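PDB 3ZED: RNA-directed RNA polymerase from Infectious pancreatic necrosis virus, which probably copies the viral genome as an RNA-dependent RNA polymerase, found both free and covalently attached to the genomic RNA. Local coordinates for residues A173-G176 with V177-R181; N479-L482 with M483-V487. All coordinates share one frame; numbering follows the deposited sequence.

Contact 1. Residues A173-G176 with V177-R181; sequences AMKG and VATGR. With K (potassium ion), chain K.
Lys175 O takes two hydrogen bonds from Thr179 as helix 164-179 runs out. The residue's own N-H lies nearly on the line of the carbonyl, at 2.8 Å from Thr179 N to Lys175 O, whereas the hydroxyl comes in from above the carbonyl plane, 45° out of it. Followed outward, Thr179 CB already rests 3.6 Å from Lys175 O. OG1 stands between the backbone N and the carbonyl carbon (chi1 68°), which turns it back along the helix; it donates to Lys175 O over 2.8 Å and also meets Lys175 CG at 3.6 Å. The branch CG2, anti to the carbonyl carbon, stays at the margin, 3.9 Å from Lys175 O.

One residue on, Gly180 N bonds to Gly176 O (2.8 Å), bent at 134° and with the donor again above the carbonyl plane. A water lies within hydrogen-bonding distance of both Gly176 O and Val177 O. Val177 O also binds a potassium ion at 2.7 Å, in a site completed by Asn182, Asn184, Asn409, Gly512 and Asn514. Arg181, just past the helix, forms salt bridges with Glu404 and Glu508. The arrangement is that of a helix C-terminus, where last-turn carbonyls are open to other ligands: Gly176 O has the water besides its bond from Gly180 N, and Val177 O meets that water and a metal ion.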
# COMPACT_ATOMS: atom_id res chain seq x y z
N ALA B 173 -14.11 -10.20 -11.15
CA ALA B 173 -13.46 -11.00 -10.11
C ALA B 173 -13.52 -10.26 -8.73
O ALA B 173 -13.84 -10.90 -7.72
CB ALA B 173 -12.02 -11.29 -10.50
N MET B 174 -13.29 -8.92 -8.72
CA MET B 174 -13.38 -8.09 -7.50
C MET B 174 -14.80 -8.11 -6.95
O MET B 174 -14.96 -8.34 -5.75
CB MET B 174 -12.91 -6.63 -7.75
CG MET B 174 -11.48 -6.54 -8.23
SD MET B 174 -10.19 -7.26 -7.11
CE MET B 174 -9.83 -5.85 -6.07
N LYS B 175 -15.82 -7.91 -7.82
CA LYS B 175 -17.23 -7.97 -7.44
C LYS B 175 -17.56 -9.36 -6.86
O LYS B 175 -18.29 -9.45 -5.88
CB LYS B 175 -18.14 -7.62 -8.63
CG LYS B 175 -19.63 -7.76 -8.33
CD LYS B 175 -20.50 -7.37 -9.51
CE LYS B 175 -21.98 -7.56 -9.23
NZ LYS B 175 -22.40 -8.96 -9.49
N GLY B 176 -17.02 -10.41 -7.48
CA GLY B 176 -17.18 -11.80 -7.04
C GLY B 176 -16.69 -12.04 -5.63
O GLY B 176 -17.37 -12.70 -4.84
N VAL B 177 -15.51 -11.47 -5.28
CA VAL B 177 -14.94 -11.56 -3.91
C VAL B 177 -15.84 -10.76 -2.92
O VAL B 177 -16.17 -11.26 -1.84
CB VAL B 177 -13.44 -11.10 -3.85
CG1 VAL B 177 -12.97 -10.86 -2.42
CG2 VAL B 177 -12.53 -12.10 -4.55
N ALA B 178 -16.28 -9.56 -3.31
CA ALA B 178 -17.12 -8.70 -2.48
C ALA B 178 -18.53 -9.22 -2.26
O ALA B 178 -19.07 -9.01 -1.17
CB ALA B 178 -17.20 -7.30 -3.09
N THR B 179 -19.18 -9.82 -3.29
CA THR B 179 -20.61 -10.15 -3.22
C THR B 179 -20.98 -11.60 -3.61
O THR B 179 -22.15 -11.96 -3.51
CB THR B 179 -21.41 -9.19 -4.15
OG1 THR B 179 -21.08 -9.48 -5.51
CG2 THR B 179 -21.14 -7.70 -3.87
N GLY B 180 -20.02 -12.39 -4.06
CA GLY B 180 -20.28 -13.74 -4.57
C GLY B 180 -20.41 -14.85 -3.56
O GLY B 180 -21.32 -14.83 -2.74
N ARG B 181 -19.50 -15.83 -3.61
CA ARG B 181 -19.52 -17.01 -2.74
C ARG B 181 -19.43 -16.66 -1.24
O ARG B 181 -20.01 -17.37 -0.41
CB ARG B 181 -18.37 -17.97 -3.11
CG ARG B 181 -16.95 -17.43 -2.91
CD ARG B 181 -15.94 -18.54 -3.15
NE ARG B 181 -14.56 -18.14 -2.88
CZ ARG B 181 -13.96 -18.25 -1.70
NH1 ARG B 181 -14.62 -18.73 -0.65
NH2 ARG B 181 -12.71 -17.84 -1.55
K K K . -15.53 -11.33 0.80
O HOH W 1 -16.86 -13.72 -2.35

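Contact 2. Residues N479-L482 with M483-V487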
# COMPACT_ATOMS: atom_id res chain seq x y z
N ASN B 479 -6.14 -0.62 5.79
CA ASN B 479 -7.41 -1.34 5.70
C ASN B 479 -7.19 -2.85 5.49
O ASN B 479 -7.88 -3.64 6.10
CB ASN B 479 -8.29 -0.77 4.58
CG ASN B 479 -8.73 0.65 4.81
OD1 ASN B 479 -8.79 1.13 5.94
ND2 ASN B 479 -9.08 1.34 3.73
N ASN B 480 -6.21 -3.23 4.67
CA ASN B 480 -5.88 -4.65 4.45
C ASN B 480 -5.32 -5.27 5.73
O ASN B 480 -5.69 -6.39 6.08
CB ASN B 480 -4.88 -4.80 3.30
CG ASN B 480 -5.51 -4.74 1.92
OD1 ASN B 480 -6.72 -4.77 1.75
ND2 ASN B 480 -4.69 -4.64 0.90
N HIS B 481 -4.46 -4.51 6.46
CA HIS B 481 -3.86 -4.97 7.73
C HIS B 481 -4.95 -5.22 8.79
O HIS B 481 -4.86 -6.18 9.55
CB HIS B 481 -2.82 -3.96 8.22
CG HIS B 481 -1.86 -4.51 9.24
ND1 HIS B 481 -0.62 -5.01 8.87
CD2 HIS B 481 -1.97 -4.57 10.59
CE1 HIS B 481 -0.01 -5.35 10.00
NE2 HIS B 481 -0.80 -5.12 11.06
N LEU B 482 -6.00 -4.37 8.82
CA LEU B 482 -7.12 -4.54 9.74
C LEU B 482 -7.91 -5.83 9.41
O LEU B 482 -8.28 -6.60 10.31
CB LEU B 482 -8.02 -3.29 9.73
CG LEU B 482 -9.42 -3.36 10.41
CD1 LEU B 482 -9.34 -3.95 11.82
CD2 LEU B 482 -9.96 -1.99 10.58
N MET B 483 -8.16 -6.08 8.12
CA MET B 483 -8.87 -7.30 7.68
C MET B 483 -8.09 -8.56 8.07
O MET B 483 -8.70 -9.49 8.61
CB MET B 483 -9.17 -7.26 6.19
CG MET B 483 -10.22 -6.22 5.86
SD MET B 483 -10.82 -6.32 4.16
CE MET B 483 -9.39 -5.73 3.26
N SER B 484 -6.75 -8.55 7.91
CA SER B 484 -5.91 -9.69 8.32
C SER B 484 -5.94 -9.86 9.84
O SER B 484 -5.96 -11.00 10.31
CB SER B 484 -4.48 -9.51 7.85
OG SER B 484 -4.43 -9.59 6.43
N THR B 485 -6.01 -8.75 10.59
CA THR B 485 -6.11 -8.73 12.06
C THR B 485 -7.39 -9.47 12.52
O THR B 485 -7.35 -10.24 13.48
CB THR B 485 -6.07 -7.27 12.57
OG1 THR B 485 -4.74 -6.79 12.36
CG2 THR B 485 -6.46 -7.12 14.04
N ILE B 486 -8.51 -9.24 11.80
CA ILE B 486 -9.80 -9.87 12.06
C ILE B 486 -9.69 -11.39 11.83
O ILE B 486 -10.13 -12.18 12.68
CB ILE B 486 -10.94 -9.22 11.21
CG1 ILE B 486 -11.20 -7.77 11.67
CG2 ILE B 486 -12.23 -10.10 11.22
CD1 ILE B 486 -12.15 -6.91 10.79
N VAL B 487 -9.08 -11.80 10.69
CA VAL B 487 -8.89 -13.21 10.35
C VAL B 487 -8.02 -13.89 11.45
O VAL B 487 -8.38 -14.96 11.94
CB VAL B 487 -8.30 -13.39 8.91
CG1 VAL B 487 -7.90 -14.84 8.63
CG2 VAL B 487 -9.29 -12.90 7.84
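From Asn479 to Ile486 the backbone winds as regular alpha helix, the N-H groups of Met483, Ser484, Thr485 and Ile486 each bonding to the carbonyl four residues back, as in Ser484 N to Asn480 O at 3.0 Å. His481 O is gripped twice: Thr485 N and Thr485 OG1 approach it from opposite faces of its carbonyl plane, OG1 at 2.9 Å from His481 O and tilted 33° from that plane. With OG1 anti to the carbonyl carbon and beside the backbone N (chi1 -70°), the hydroxyl is folded back onto the preceding turn, and it also hydrogen-bonds Thr204 OG1. The His481 imidazole passes Thr485 at a slant, its CD2 4.0 Å from Thr485 OG1. Both ring nitrogens are used, ND1 with Ala387 N and NE2 with Thr204 O, which fixes the ring's rotation.

Round the helix, Met483 lies back along the preceding turn, its CG 3.5 Å from Asn479 O, and bends at its last torsion (chi3 -71°), bringing the methyl CE to 3.2 Å from Asn480 OD1. Asn480 OD1 takes a weak hydrogen bond from Gln469 NE2, and the side-chain oxygen of Gln469 accepts a bond from Asn479 ND2. On the apolar side, Leu482 CD1 and Ile486 CD1 meet at 4.2 Å, one turn apart.

The helix is packed on three elements: Leu482 and Thr485 touch helix 194-204, Asn479 and Met483 touch helix 412-426, with Ile486 reaching both helices, and His481 and Ser484 lie on strand 382-386, an outermost strand of the four-stranded antiparallel sheet.

In the fold
Contacts 1 and 2 belong to separate helices, 164-179 and 476-493, of the polymerase; their centres are 18 Å apart and their nearest atoms about 8 Å, without touching. Contact 1 is partly buried and farther from the chain centre, at a helix end where polar backbone atoms serve water and metal. Contact 2 is wholly buried in mid-helix, where side chains meet two helices and a strand. Both use a threonine hydroxyl to give a helical carbonyl a second donor. Both lie near the potassium site: Val177 of contact 1 binds the ion through its carbonyl, while the side chain of Met483 in contact 2, about 8 Å from the ion, touches Asn409, another residue of the site.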